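Local coordinates for charybdin (Charybdis maritima, PDB 2B7U), which belongs to the ribosome-inactivating proteins, the plant toxin family whose name records their action on ribosomes, at residues K29-S34 with E167-V172; G42-P47 with L240-Q245; F171-N176 with N196-N201; V203-M208 with Q223-K228. One frame throughout, in Å; residues are numbered along the deposited sequence. Where two conformers were deposited one is given.

Contact 1: residues K29-S34 with E167-V172; sequences KNLRRS and EATRFV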
loop_
_atom_site.group_PDB
_atom_site.type_symbol
_atom_site.label_atom_id
_atom_site.label_comp_id
_atom_site.label_asym_id
_atom_site.label_seq_id
_atom_site.Cartn_x
_atom_site.Cartn_y
_atom_site.Cartn_z
ATOM N N LYS A 29 -8.793 8.951 -0.245
ATOM C CA LYS A 29 -8.871 9.905 0.875
ATOM C C LYS A 29 -9.657 9.289 2.025
ATOM O O LYS A 29 -9.261 9.376 3.177
ATOM C CB LYS A 29 -9.480 11.206 0.404
ATOM C CG LYS A 29 -8.507 12.010 -0.448
ATOM C CD LYS A 29 -9.164 13.160 -1.179
ATOM C CE LYS A 29 -9.595 14.277 -0.266
ATOM N NZ LYS A 29 -10.279 15.405 -0.961
ATOM N N ASN A 30 -10.772 8.637 1.709
ATOM C CA ASN A 30 -11.554 7.981 2.746
ATOM C C ASN A 30 -10.803 6.833 3.399
ATOM O O ASN A 30 -10.910 6.613 4.606
ATOM C CB ASN A 30 -12.905 7.502 2.197
ATOM C CG ASN A 30 -13.815 8.645 1.832
ATOM O OD1 ASN A 30 -13.670 9.749 2.344
ATOM N ND2 ASN A 30 -14.783 8.383 0.958
ATOM N N LEU A 31 -10.028 6.095 2.610
ATOM C CA LEU A 31 -9.274 4.985 3.133
ATOM C C LEU A 31 -8.203 5.475 4.120
ATOM O O LEU A 31 -7.983 4.880 5.162
ATOM C CB LEU A 31 -8.649 4.201 1.990
ATOM C CG LEU A 31 -7.785 3.012 2.383
ATOM C CD1 LEU A 31 -8.521 2.064 3.335
ATOM C CD2 LEU A 31 -7.277 2.282 1.175
ATOM N N ARG A 32 -7.538 6.570 3.786
ATOM C CA ARG A 32 -6.574 7.169 4.718
ATOM C C ARG A 32 -7.197 7.536 6.067
ATOM O O ARG A 32 -6.615 7.292 7.131
ATOM C CB ARG A 32 -5.935 8.388 4.085
ATOM C CG ARG A 32 -5.005 8.106 2.950
ATOM C CD ARG A 32 -4.674 9.349 2.201
ATOM N NE ARG A 32 -3.753 9.153 1.083
ATOM C CZ ARG A 32 -3.656 10.011 0.058
ATOM N NH1 ARG A 32 -2.817 9.777 -0.933
ATOM N NH2 ARG A 32 -4.388 11.129 0.026
ATOM N N ARG A 33 -8.381 8.126 6.018
ATOM C CA ARG A 33 -9.094 8.455 7.226
ATOM C C ARG A 33 -9.454 7.197 8.027
ATOM O O ARG A 33 -9.359 7.205 9.244
ATOM C CB ARG A 33 -10.352 9.239 6.867
ATOM C CG ARG A 33 -11.151 9.667 8.027
ATOM C CD ARG A 33 -12.464 10.204 7.503
ATOM N NE ARG A 33 -12.742 11.578 7.906
ATOM C CZ ARG A 33 -13.853 11.988 8.509
ATOM N NH1 ARG A 33 -13.989 13.270 8.806
ATOM N NH2 ARG A 33 -14.830 11.141 8.821
ATOM N N SER A 34 -9.868 6.133 7.337
ATOM C CA SER A 34 -10.266 4.873 7.976
ATOM C C SER A 34 -9.084 4.218 8.655
ATOM O O SER A 34 -9.236 3.555 9.672
ATOM C CB SER A 34 -10.848 3.887 6.973
ATOM O OG SER A 34 -12.112 4.338 6.490
ATOM N N GLU A 167 0.348 1.975 -2.512
ATOM C CA GLU A 167 1.283 3.052 -2.749
ATOM C C GLU A 167 0.553 4.395 -2.919
ATOM O O GLU A 167 1.020 5.438 -2.476
ATOM C CB GLU A 167 2.162 2.767 -3.950
ATOM C CG GLU A 167 2.888 1.439 -3.907
ATOM C CD GLU A 167 3.880 1.301 -2.791
ATOM O OE1 GLU A 167 4.155 2.302 -2.079
ATOM O OE2 GLU A 167 4.392 0.173 -2.592
ATOM N N ALA A 168 -0.592 4.390 -3.601
ATOM C CA ALA A 168 -1.406 5.611 -3.723
ATOM C C ALA A 168 -1.857 6.143 -2.361
ATOM O O ALA A 168 -1.863 7.355 -2.129
ATOM C CB ALA A 168 -2.612 5.351 -4.620
ATOM N N THR A 169 -2.205 5.244 -1.440
ATOM C CA THR A 169 -2.596 5.631 -0.084
ATOM C C THR A 169 -1.405 6.269 0.643
ATOM O O THR A 169 -1.535 7.314 1.277
ATOM C CB THR A 169 -3.146 4.421 0.670
ATOM O OG1 THR A 169 -4.391 4.024 0.051
ATOM C CG2 THR A 169 -3.413 4.700 2.116
ATOM N N ARG A 170 -0.237 5.693 0.451
ATOM C CA ARG A 170 0.985 6.213 1.105
ATOM C C ARG A 170 1.446 7.571 0.591
ATOM O O ARG A 170 2.018 8.340 1.364
ATOM C CB ARG A 170 2.117 5.219 0.962
ATOM C CG ARG A 170 1.968 3.884 1.653
ATOM C CD ARG A 170 3.100 2.954 1.228
ATOM N NE ARG A 170 3.099 1.716 1.999
ATOM C CZ ARG A 170 3.202 0.492 1.487
ATOM N NH1 ARG A 170 3.362 0.312 0.184
ATOM N NH2 ARG A 170 3.196 -0.556 2.286
ATOM N N PHE A 171 1.290 7.860 -0.700
ATOM C CA PHE A 171 1.889 9.065 -1.308
ATOM C C PHE A 171 0.923 9.889 -2.121
ATOM O O PHE A 171 0.278 9.386 -3.031
ATOM C CB PHE A 171 3.072 8.685 -2.193
ATOM C CG PHE A 171 4.264 8.177 -1.414
ATOM C CD1 PHE A 171 5.081 9.073 -0.752
ATOM C CD2 PHE A 171 4.537 6.835 -1.335
ATOM C CE1 PHE A 171 6.169 8.600 -0.039
ATOM C CE2 PHE A 171 5.620 6.362 -0.613
ATOM C CZ PHE A 171 6.438 7.249 0.024
ATOM N N VAL A 172 0.850 11.171 -1.797
ATOM C CA VAL A 172 0.013 12.125 -2.509
ATOM C C VAL A 172 0.251 12.124 -4.008
ATOM O O VAL A 172 -0.710 12.095 -4.789
ATOM C CB VAL A 172 0.237 13.558 -1.911
ATOM C CG1 VAL A 172 -0.509 14.620 -2.720
ATOM C CG2 VAL A 172 -0.196 13.559 -0.424
#
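Two hydrogen bonds from the guanidinium of Arg-32 to backbone carbonyls at the end of helix 151-170 are the polar part of this contact. Arg-32 NE donates to Thr-169 O at 2.9 Å, on a lone pair and in the carbonyl plane, with a fairly straight N-H...O angle of 157°. Arg-32 NH1 donates to Ala-168 O, also at 2.9 Å but more bent, 138°. Both oxygens sit at the edge of the guanidinium, tilted somewhat from its plane. The chain runs extended from CG to NE, which carries the charged end from helix 21-35 across to the other backbone.

Van der Waals packing accompanies the bonds. Arg-32 CG slides past the methyl of Thr-169, CG to CG2 3.9 Å, while Leu-31 CD2 meets Thr-169 OG1 at 3.6 Å, the two side chains crossing at about a right angle. That hydroxyl is hydrogen-bonded back to Phe-165 O in its own helix, so toward Leu-31 it acts as packing surface.

Phe-171 then leaves helical geometry, and helix 172-180 begins at once. A cation at the carboxyl end of a helix faces the negative end of its dipole, so the charge of Arg-32 probably interacts favourably with this helix end, beyond its two bonds.

Contact 2: residues G42-P47 with L240-Q245; sequences GVPVLP and LGIVEQ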
loop_
_atom_site.group_PDB
_atom_site.type_symbol
_atom_site.label_atom_id
_atom_site.label_comp_id
_atom_site.label_asym_id
_atom_site.label_seq_id
_atom_site.Cartn_x
_atom_site.Cartn_y
_atom_site.Cartn_z
ATOM N N GLY A 42 -2.265 17.301 10.122
ATOM C CA GLY A 42 -3.361 16.908 9.245
ATOM C C GLY A 42 -3.188 15.607 8.497
ATOM O O GLY A 42 -4.107 15.187 7.778
ATOM N N VAL A 43 -2.031 14.968 8.657
ATOM C CA VAL A 43 -1.752 13.713 7.967
ATOM C C VAL A 43 -1.922 12.524 8.927
ATOM O O VAL A 43 -1.352 12.514 10.034
ATOM C CB VAL A 43 -0.385 13.733 7.247
ATOM C CG1 VAL A 43 0.669 14.264 8.106
ATOM C CG2 VAL A 43 -0.029 12.343 6.657
ATOM N N PRO A 44 -2.684 11.521 8.501
ATOM C CA PRO A 44 -2.936 10.408 9.384
ATOM C C PRO A 44 -1.668 9.586 9.664
ATOM O O PRO A 44 -0.822 9.439 8.773
ATOM C CB PRO A 44 -3.970 9.571 8.614
ATOM C CG PRO A 44 -3.889 10.029 7.216
ATOM C CD PRO A 44 -3.398 11.420 7.223
ATOM N N VAL A 45 -1.601 9.056 10.878
ATOM C CA VAL A 45 -0.541 8.171 11.355
ATOM C C VAL A 45 -1.164 6.790 11.653
ATOM O O VAL A 45 -2.179 6.684 12.322
ATOM C CB VAL A 45 0.151 8.750 12.580
ATOM C CG1 VAL A 45 1.310 7.868 13.021
ATOM C CG2 VAL A 45 0.639 10.187 12.288
ATOM N N LEU A 46 -0.521 5.750 11.156
ATOM C CA LEU A 46 -1.001 4.372 11.310
ATOM C C LEU A 46 -0.759 3.882 12.732
ATOM O O LEU A 46 0.116 4.395 13.457
ATOM C CB LEU A 46 -0.282 3.466 10.332
ATOM C CG LEU A 46 -0.622 3.756 8.871
ATOM C CD1 LEU A 46 0.333 3.057 7.933
ATOM C CD2 LEU A 46 -2.033 3.385 8.527
ATOM N N PRO A 47 -1.517 2.852 13.134
ATOM C CA PRO A 47 -1.263 2.263 14.440
ATOM C C PRO A 47 0.132 1.691 14.568
ATOM O O PRO A 47 0.712 1.318 13.578
ATOM C CB PRO A 47 -2.281 1.132 14.548
ATOM C CG PRO A 47 -2.982 1.041 13.281
ATOM C CD PRO A 47 -2.591 2.182 12.389
ATOM N N LEU A 240 3.613 12.717 1.925
ATOM C CA LEU A 240 2.971 11.510 2.431
ATOM C C LEU A 240 1.477 11.681 2.634
ATOM O O LEU A 240 1.003 12.692 3.121
ATOM C CB LEU A 240 3.587 11.050 3.761
ATOM C CG LEU A 240 4.870 10.229 3.614
ATOM C CD1 LEU A 240 6.015 11.040 3.050
ATOM C CD2 LEU A 240 5.312 9.528 4.902
ATOM N N GLY A 241 0.732 10.696 2.204
ATOM C CA GLY A 241 -0.681 10.600 2.481
ATOM C C GLY A 241 -1.028 10.013 3.827
ATOM O O GLY A 241 -2.109 10.257 4.382
ATOM N N ILE A 242 -0.132 9.164 4.328
ATOM C CA ILE A 242 -0.278 8.499 5.617
ATOM C C ILE A 242 1.129 8.068 6.057
ATOM O O ILE A 242 2.002 7.829 5.219
ATOM C CB ILE A 242 -1.343 7.340 5.544
ATOM C CG1 ILE A 242 -1.750 6.887 6.958
ATOM C CG2 ILE A 242 -0.832 6.198 4.703
ATOM C CD1 ILE A 242 -3.108 6.280 6.995
ATOM N N VAL A 243 1.348 8.032 7.360
ATOM C CA VAL A 243 2.669 7.845 7.957
ATOM C C VAL A 243 2.772 6.541 8.746
ATOM O O VAL A 243 1.926 6.291 9.594
ATOM C CB VAL A 243 2.992 9.035 8.894
ATOM C CG1 VAL A 243 4.368 8.890 9.450
ATOM C CG2 VAL A 243 2.803 10.372 8.153
ATOM N N GLU A 244 3.799 5.722 8.494
ATOM C CA GLU A 244 4.023 4.523 9.292
ATOM C C GLU A 244 4.522 4.892 10.683
ATOM O O GLU A 244 5.211 5.886 10.824
ATOM C CB GLU A 244 5.079 3.646 8.609
ATOM C CG GLU A 244 5.036 2.247 9.088
ATOM C CD GLU A 244 6.134 1.391 8.553
ATOM O OE1 GLU A 244 7.295 1.795 8.630
ATOM O OE2 GLU A 244 5.830 0.253 8.097
ATOM N N GLN A 245 4.209 4.086 11.701
ATOM C CA GLN A 245 4.610 4.392 13.092
ATOM C C GLN A 245 5.435 3.256 13.682
ATOM O O GLN A 245 4.899 2.355 14.305
ATOM C CB GLN A 245 3.376 4.655 13.965
ATOM C CG GLN A 245 3.763 5.175 15.334
ATOM C CD GLN A 245 2.600 5.487 16.248
ATOM O OE1 GLN A 245 2.822 6.125 17.283
ATOM N NE2 GLN A 245 1.366 5.067 15.886
HETATM O O HOH W 1 2.666 1.811 11.646
#
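Leu-46 and Pro-44 both lay their side chains against Ile-242, each crossing it at about a right angle. Ile-242 CD1, the tip of that side chain, is pressed to Leu-46 CD2 at 3.4 Å, tighter than ordinary carbon contact, and lies 3.8 Å from Pro-44 CB. Ile-242 CG1 stands anti to its backbone N (chi1 -166°), which brings the longer branch over to these two residues. In one of its two modelled conformers Val-43 meets Val-243 through their CG2 methyls, 3.8 Å apart, and the same Val-43 methyl packs on the carbonyls of Leu-240 and Gly-241.

The backbones run parallel and form a single beta bridge, Val-45 with Val-243. Val-243 N donates to Pro-44 O at 2.9 Å, and Val-243 O accepts Leu-46 N at 3.0 Å in an almost straight bond (176°). Segment 240-245 thus lies along strand 43-45, whose antiparallel partner is strand 38-40.

Gln-245 crosses Val-45 at about a right angle, its CB 3.9 Å from Val-45 CG1. The extended chain lets Gln-245 NE2 donate to Leu-46 O at 2.8 Å, with the oxygen tilted 17° from the amide plane. The other end of the amide, OE1, is taken by Arg-250, so both ends of this buried group have a partner. A water accepts from Gln-245 N and donates to Pro-47 O, continuing the pairing of the two segments beyond the bridge.

Contact 3: residues F171-N176 with N196-N201; sequences FVDIAN and NDLEKN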
loop_
_atom_site.group_PDB
_atom_site.type_symbol
_atom_site.label_atom_id
_atom_site.label_comp_id
_atom_site.label_asym_id
_atom_site.label_seq_id
_atom_site.Cartn_x
_atom_site.Cartn_y
_atom_site.Cartn_z
ATOM N N PHE A 171 1.290 7.860 -0.700
ATOM C CA PHE A 171 1.889 9.065 -1.308
ATOM C C PHE A 171 0.923 9.889 -2.121
ATOM O O PHE A 171 0.278 9.386 -3.031
ATOM C CB PHE A 171 3.072 8.685 -2.193
ATOM C CG PHE A 171 4.264 8.177 -1.414
ATOM C CD1 PHE A 171 5.081 9.073 -0.752
ATOM C CD2 PHE A 171 4.537 6.835 -1.335
ATOM C CE1 PHE A 171 6.169 8.600 -0.039
ATOM C CE2 PHE A 171 5.620 6.362 -0.613
ATOM C CZ PHE A 171 6.438 7.249 0.024
ATOM N N VAL A 172 0.850 11.171 -1.797
ATOM C CA VAL A 172 0.013 12.125 -2.509
ATOM C C VAL A 172 0.251 12.124 -4.008
ATOM O O VAL A 172 -0.710 12.095 -4.789
ATOM C CB VAL A 172 0.237 13.558 -1.911
ATOM C CG1 VAL A 172 -0.509 14.620 -2.720
ATOM C CG2 VAL A 172 -0.196 13.559 -0.424
ATOM N N ASP A 173 1.510 12.166 -4.415
ATOM C CA ASP A 173 1.860 12.345 -5.842
ATOM C C ASP A 173 1.504 11.090 -6.641
ATOM O O ASP A 173 1.197 11.174 -7.838
ATOM C CB ASP A 173 3.348 12.659 -6.007
ATOM C CG ASP A 173 3.711 14.023 -5.474
ATOM O OD1 ASP A 173 3.127 15.009 -5.967
ATOM O OD2 ASP A 173 4.548 14.096 -4.555
ATOM N N ILE A 174 1.558 9.935 -5.986
ATOM C CA ILE A 174 1.215 8.651 -6.615
ATOM C C ILE A 174 -0.300 8.569 -6.816
ATOM O O ILE A 174 -0.766 8.249 -7.932
ATOM C CB ILE A 174 1.791 7.443 -5.840
ATOM C CG1 ILE A 174 3.318 7.536 -5.834
ATOM C CG2 ILE A 174 1.376 6.140 -6.490
ATOM C CD1 ILE A 174 4.023 6.422 -5.112
ATOM N N ALA A 175 -1.080 8.880 -5.773
ATOM C CA ALA A 175 -2.535 8.960 -5.907
ATOM C C ALA A 175 -2.938 9.910 -7.027
ATOM O O ALA A 175 -3.799 9.573 -7.850
ATOM C CB ALA A 175 -3.201 9.380 -4.641
ATOM N N ASN A 176 -2.313 11.075 -7.064
ATOM C CA ASN A 176 -2.607 12.071 -8.124
ATOM C C ASN A 176 -2.317 11.498 -9.498
ATOM O O ASN A 176 -3.125 11.639 -10.440
ATOM C CB ASN A 176 -1.806 13.364 -7.930
ATOM C CG ASN A 176 -2.316 14.211 -6.785
ATOM O OD1 ASN A 176 -3.432 14.013 -6.310
ATOM N ND2 ASN A 176 -1.501 15.173 -6.347
ATOM N N ASN A 196 11.447 5.004 -7.015
ATOM C CA ASN A 196 12.727 4.979 -6.337
ATOM C C ASN A 196 12.896 6.010 -5.230
ATOM O O ASN A 196 13.629 5.788 -4.227
ATOM C CB ASN A 196 13.847 5.196 -7.348
ATOM C CG ASN A 196 13.982 4.078 -8.346
ATOM O OD1 ASN A 196 14.614 4.254 -9.398
ATOM N ND2 ASN A 196 13.432 2.923 -8.032
ATOM N N ASP A 197 12.323 7.184 -5.439
ATOM C CA ASP A 197 12.449 8.253 -4.457
ATOM C C ASP A 197 11.351 8.136 -3.402
ATOM O O ASP A 197 11.584 8.445 -2.235
ATOM C CB ASP A 197 12.393 9.645 -5.083
ATOM C CG ASP A 197 13.390 9.844 -6.208
ATOM O OD1 ASP A 197 13.976 8.847 -6.713
ATOM O OD2 ASP A 197 13.531 11.011 -6.629
ATOM N N LEU A 198 10.148 7.744 -3.816
ATOM C CA LEU A 198 9.031 7.654 -2.880
ATOM C C LEU A 198 8.829 6.258 -2.324
ATOM O O LEU A 198 9.063 6.024 -1.143
ATOM C CB LEU A 198 7.737 8.149 -3.528
ATOM C CG LEU A 198 7.755 9.605 -3.992
ATOM C CD1 LEU A 198 6.394 10.003 -4.536
ATOM C CD2 LEU A 198 8.150 10.542 -2.854
ATOM N N GLU A 199 8.388 5.326 -3.169
ATOM C CA GLU A 199 7.949 4.012 -2.673
ATOM C C GLU A 199 9.001 3.315 -1.843
ATOM O O GLU A 199 8.686 2.776 -0.793
ATOM C CB GLU A 199 7.461 3.115 -3.798
ATOM C CG GLU A 199 6.253 3.673 -4.512
ATOM C CD GLU A 199 5.679 2.772 -5.577
ATOM O OE1 GLU A 199 6.210 1.650 -5.789
ATOM O OE2 GLU A 199 4.681 3.203 -6.205
ATOM N N LYS A 200 10.237 3.338 -2.302
ATOM C CA LYS A 200 11.302 2.632 -1.589
ATOM C C LYS A 200 11.668 3.268 -0.260
ATOM O O LYS A 200 12.347 2.617 0.547
ATOM C CB LYS A 200 12.525 2.459 -2.490
ATOM C CG LYS A 200 12.427 1.404 -3.626
ATOM C CD LYS A 200 11.045 0.871 -3.958
ATOM C CE LYS A 200 10.618 -0.276 -3.045
ATOM N NZ LYS A 200 9.138 -0.256 -2.721
ATOM N N ASN A 201 11.217 4.504 -0.041
ATOM C CA ASN A 201 11.641 5.305 1.129
ATOM C C ASN A 201 10.502 5.574 2.119
ATOM O O ASN A 201 10.672 6.355 3.053
ATOM C CB ASN A 201 12.202 6.637 0.657
ATOM C CG ASN A 201 13.558 6.486 -0.007
ATOM O OD1 ASN A 201 13.839 7.107 -1.053
ATOM N ND2 ASN A 201 14.403 5.661 0.577
#
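The CB of Leu-198 sits almost exactly over the centre of the Phe-171 ring, 3.7 Å from the centroid and only 6° off the ring normal, a CH-pi contact with one face. Leu-198 CD2 lies beyond the ring's CD1-CE1 side, 4.0 Å from Phe-171 CE1. The Leu-198 carbonyl comes close too, O to Phe-171 CZ 3.1 Å. Beside the ring, Ile-174 CG1 touches Leu-198 CD1 at 4.2 Å, the two side chains sliding past each other in opposite directions. Ile-174 CD1 then packs against Glu-199, 3.6 Å from its CG and 3.5 Å from its OE2.

These residues join the start of helix 172-180 to the C-terminal part of helix 192-199. Phe-171 is the N-cap residue of the first, and the second has a wider pi-type turn over 196-199. Apolar packing carries the contact, with no hydrogen bond between the two segments.

A second shell holds these side chains. The Phe-171 ring also meets Trp-202, their planes at about 75°, and lies against Leu-240, while Leu-198 packs on Trp-193 and Phe-239. Glu-199 has CG anti to its carbonyl carbon (chi1 -62°) and an extended chain beyond it; this stretches the carboxylate past Ile-174 to Gln-163, whose NE2 bonds OE1. At the outer margin, Asp-173 brings CB to within 4.3 Å of Leu-198 CD1 while its OD1 is hydrogen-bonded to N4 of a bound MES molecule.

Contact 4: residues V203-M208 with Q223-K228; sequences VRFSFM and QTIYGK
A short two-stranded antiparallel hairpin, strands 223-225 and 228-230, rests here on helix 202-214 through Gln-223 and Ile-225. Ile-225 and Phe-205 approach from opposite directions, CD1 of Ile-225 3.7 Å from Phe-205 CE1. Gln-223 lies beside the same ring: its OE1 is at the ring edge, in plane, 3.8 Å from Phe-205 CE2, and the amide plane is turned 74° from the ring.

The hairpin closes with a type I' beta turn from Ile-225 to Lys-228, in which Tyr-226 and Gly-227 both take positive phi. The first strand runs at 133° to the helix, and the axes of the short segments pass 12.3 Å apart, so side chains bridge the whole gap between the two elements.

Gln-223 bends at chi2 (-69°), and its amide meets the end of Met-208, which comes from the opposite direction. The extended methionine brings Met-208 CE to 3.6 Å from Gln-223 NE2, and SD lies close by. This NE2 has its hydrogen bond elsewhere, to Glu-221 O just before the strand, which helps fix how the amide is turned.

Arg-204, an exposed residue, joins through a water. Arg-204 NH2 is 3.5 Å from Gln-223 OE1, and the water links them: it accepts from Arg-204 NH2 at 2.9 Å, in the guanidinium plane, and donates to Gln-223 OE1 at 2.6 Å. Elsewhere, Leu-236 of helix 233-237 packs against both Phe-205 and Ile-225, and Trp-193 and Leu-198 of helix 192-199 also touch Ile-225.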
loop_
_atom_site.group_PDB
_atom_site.type_symbol
_atom_site.label_atom_id
_atom_site.label_comp_id
_atom_site.label_asym_id
_atom_site.label_seq_id
_atom_site.Cartn_x
_atom_site.Cartn_y
_atom_site.Cartn_z
ATOM N N VAL A 203 9.132 3.866 4.492
ATOM C CA VAL A 203 9.424 3.442 5.857
ATOM C C VAL A 203 10.424 4.429 6.466
ATOM O O VAL A 203 10.243 4.921 7.595
ATOM C CB VAL A 203 9.965 1.986 5.877
ATOM C CG1 VAL A 203 10.480 1.654 7.222
ATOM C CG2 VAL A 203 8.876 1.040 5.437
ATOM N N ARG A 204 11.494 4.719 5.729
ATOM C CA ARG A 204 12.533 5.655 6.199
ATOM C C ARG A 204 11.980 7.079 6.394
ATOM O O ARG A 204 12.246 7.737 7.407
ATOM C CB ARG A 204 13.670 5.709 5.195
ATOM C CG ARG A 204 14.658 4.595 5.235
ATOM C CD ARG A 204 16.036 5.155 4.787
ATOM N NE ARG A 204 15.897 5.892 3.534
ATOM C CZ ARG A 204 16.353 7.121 3.268
ATOM N NH1 ARG A 204 17.070 7.832 4.132
ATOM N NH2 ARG A 204 16.114 7.645 2.080
ATOM N N PHE A 205 11.221 7.584 5.423
ATOM C CA PHE A 205 10.626 8.917 5.539
ATOM C C PHE A 205 9.647 8.997 6.711
ATOM O O PHE A 205 9.619 10.011 7.438
ATOM C CB PHE A 205 9.866 9.272 4.249
ATOM C CG PHE A 205 10.732 9.550 3.037
ATOM C CD1 PHE A 205 10.131 9.659 1.776
ATOM C CD2 PHE A 205 12.090 9.736 3.128
ATOM C CE1 PHE A 205 10.894 9.963 0.649
ATOM C CE2 PHE A 205 12.853 10.038 1.983
ATOM C CZ PHE A 205 12.237 10.152 0.769
ATOM N N SER A 206 8.837 7.968 6.908
ATOM C CA SER A 206 7.897 7.970 8.039
ATOM C C SER A 206 8.671 8.103 9.338
ATOM O O SER A 206 8.271 8.869 10.206
ATOM C CB SER A 206 7.071 6.692 8.065
ATOM O OG SER A 206 6.162 6.671 6.969
ATOM N N PHE A 207 9.746 7.338 9.464
ATOM C CA PHE A 207 10.565 7.381 10.666
ATOM C C PHE A 207 11.169 8.761 10.865
ATOM O O PHE A 207 11.147 9.324 11.974
ATOM C CB PHE A 207 11.693 6.353 10.595
ATOM C CG PHE A 207 12.560 6.360 11.817
ATOM C CD1 PHE A 207 13.744 7.066 11.819
ATOM C CD2 PHE A 207 12.132 5.727 12.981
ATOM C CE1 PHE A 207 14.533 7.118 12.971
ATOM C CE2 PHE A 207 12.924 5.765 14.126
ATOM C CZ PHE A 207 14.113 6.459 14.105
ATOM N N MET A 208 11.768 9.319 9.806
ATOM C CA MET A 208 12.369 10.660 9.936
ATOM C C MET A 208 11.367 11.703 10.431
ATOM O O MET A 208 11.689 12.599 11.237
ATOM C CB MET A 208 12.938 11.167 8.599
ATOM C CG MET A 208 14.057 10.380 8.064
ATOM S SD MET A 208 14.467 10.973 6.397
ATOM C CE MET A 208 15.509 9.638 5.917
ATOM N N GLN A 223 16.726 15.567 2.093
ATOM C CA GLN A 223 16.530 14.474 1.159
ATOM C C GLN A 223 16.331 15.062 -0.229
ATOM O O GLN A 223 15.859 16.181 -0.363
ATOM C CB GLN A 223 15.295 13.683 1.556
ATOM C CG GLN A 223 15.357 13.170 2.981
ATOM C CD GLN A 223 16.386 12.105 3.170
ATOM O OE1 GLN A 223 16.416 11.120 2.431
ATOM N NE2 GLN A 223 17.267 12.294 4.151
ATOM N N THR A 224 16.680 14.305 -1.253
ATOM C CA THR A 224 16.416 14.733 -2.620
ATOM C C THR A 224 15.300 13.866 -3.185
ATOM O O THR A 224 15.401 12.632 -3.194
ATOM C CB THR A 224 17.692 14.629 -3.457
ATOM O OG1 THR A 224 18.689 15.482 -2.892
ATOM C CG2 THR A 224 17.418 15.056 -4.880
ATOM N N ILE A 225 14.263 14.518 -3.719
ATOM C CA ILE A 225 13.106 13.849 -4.341
ATOM C C ILE A 225 12.789 14.562 -5.650
ATOM O O ILE A 225 12.686 15.784 -5.661
ATOM C CB ILE A 225 11.852 13.885 -3.442
ATOM C CG1 ILE A 225 12.129 13.147 -2.132
ATOM C CG2 ILE A 225 10.646 13.284 -4.171
ATOM C CD1 ILE A 225 11.004 13.202 -1.111
ATOM N N TYR A 226 12.647 13.790 -6.722
ATOM C CA TYR A 226 12.373 14.340 -8.064
ATOM C C TYR A 226 13.354 15.471 -8.387
ATOM O O TYR A 226 12.969 16.488 -8.965
ATOM C CB TYR A 226 10.941 14.872 -8.135
ATOM C CG TYR A 226 10.321 14.999 -9.518
ATOM C CD1 TYR A 226 9.195 15.790 -9.711
ATOM C CD2 TYR A 226 10.830 14.324 -10.611
ATOM C CE1 TYR A 226 8.598 15.901 -10.960
ATOM C CE2 TYR A 226 10.240 14.439 -11.869
ATOM C CZ TYR A 226 9.123 15.226 -12.031
ATOM O OH TYR A 226 8.539 15.343 -13.295
ATOM N N GLY A 227 14.619 15.283 -8.028
ATOM C CA GLY A 227 15.659 16.249 -8.328
ATOM C C GLY A 227 15.645 17.540 -7.517
ATOM O O GLY A 227 16.414 18.465 -7.805
ATOM N N LYS A 228 14.810 17.596 -6.480
ATOM C CA LYS A 228 14.668 18.780 -5.640
ATOM C C LYS A 228 15.098 18.450 -4.218
ATOM O O LYS A 228 14.801 17.359 -3.729
ATOM C CB LYS A 228 13.219 19.219 -5.588
ATOM C CG LYS A 228 12.620 19.614 -6.907
ATOM C CD LYS A 228 11.083 19.796 -6.800
ATOM C CE LYS A 228 10.597 20.532 -5.519
ATOM N NZ LYS A 228 10.047 19.646 -4.399
HETATM O O HOH W 2 16.294 9.796 0.165
#

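All four contacts are largely buried, but the centre of contact 4 lies about 17 Å from the centre of the chain, and it has an exposed arginine at its margin. Contacts 1 and 3 share Phe-171 and Val-172, the junction between helices 151-170 and 172-180, yet one is held by charged side chain to backbone and the other by apolar packing. Contact 2 alone pairs backbones, and it joins contact 1 through Gly-241 N and Arg-170 O. Contact 4 relies on side-chain packing and a water bridge; Ser-206 OG to Glu-244 N ties its helix to contact 2, and Asp-197 to Tyr-226 N ties its hairpin to contact 3.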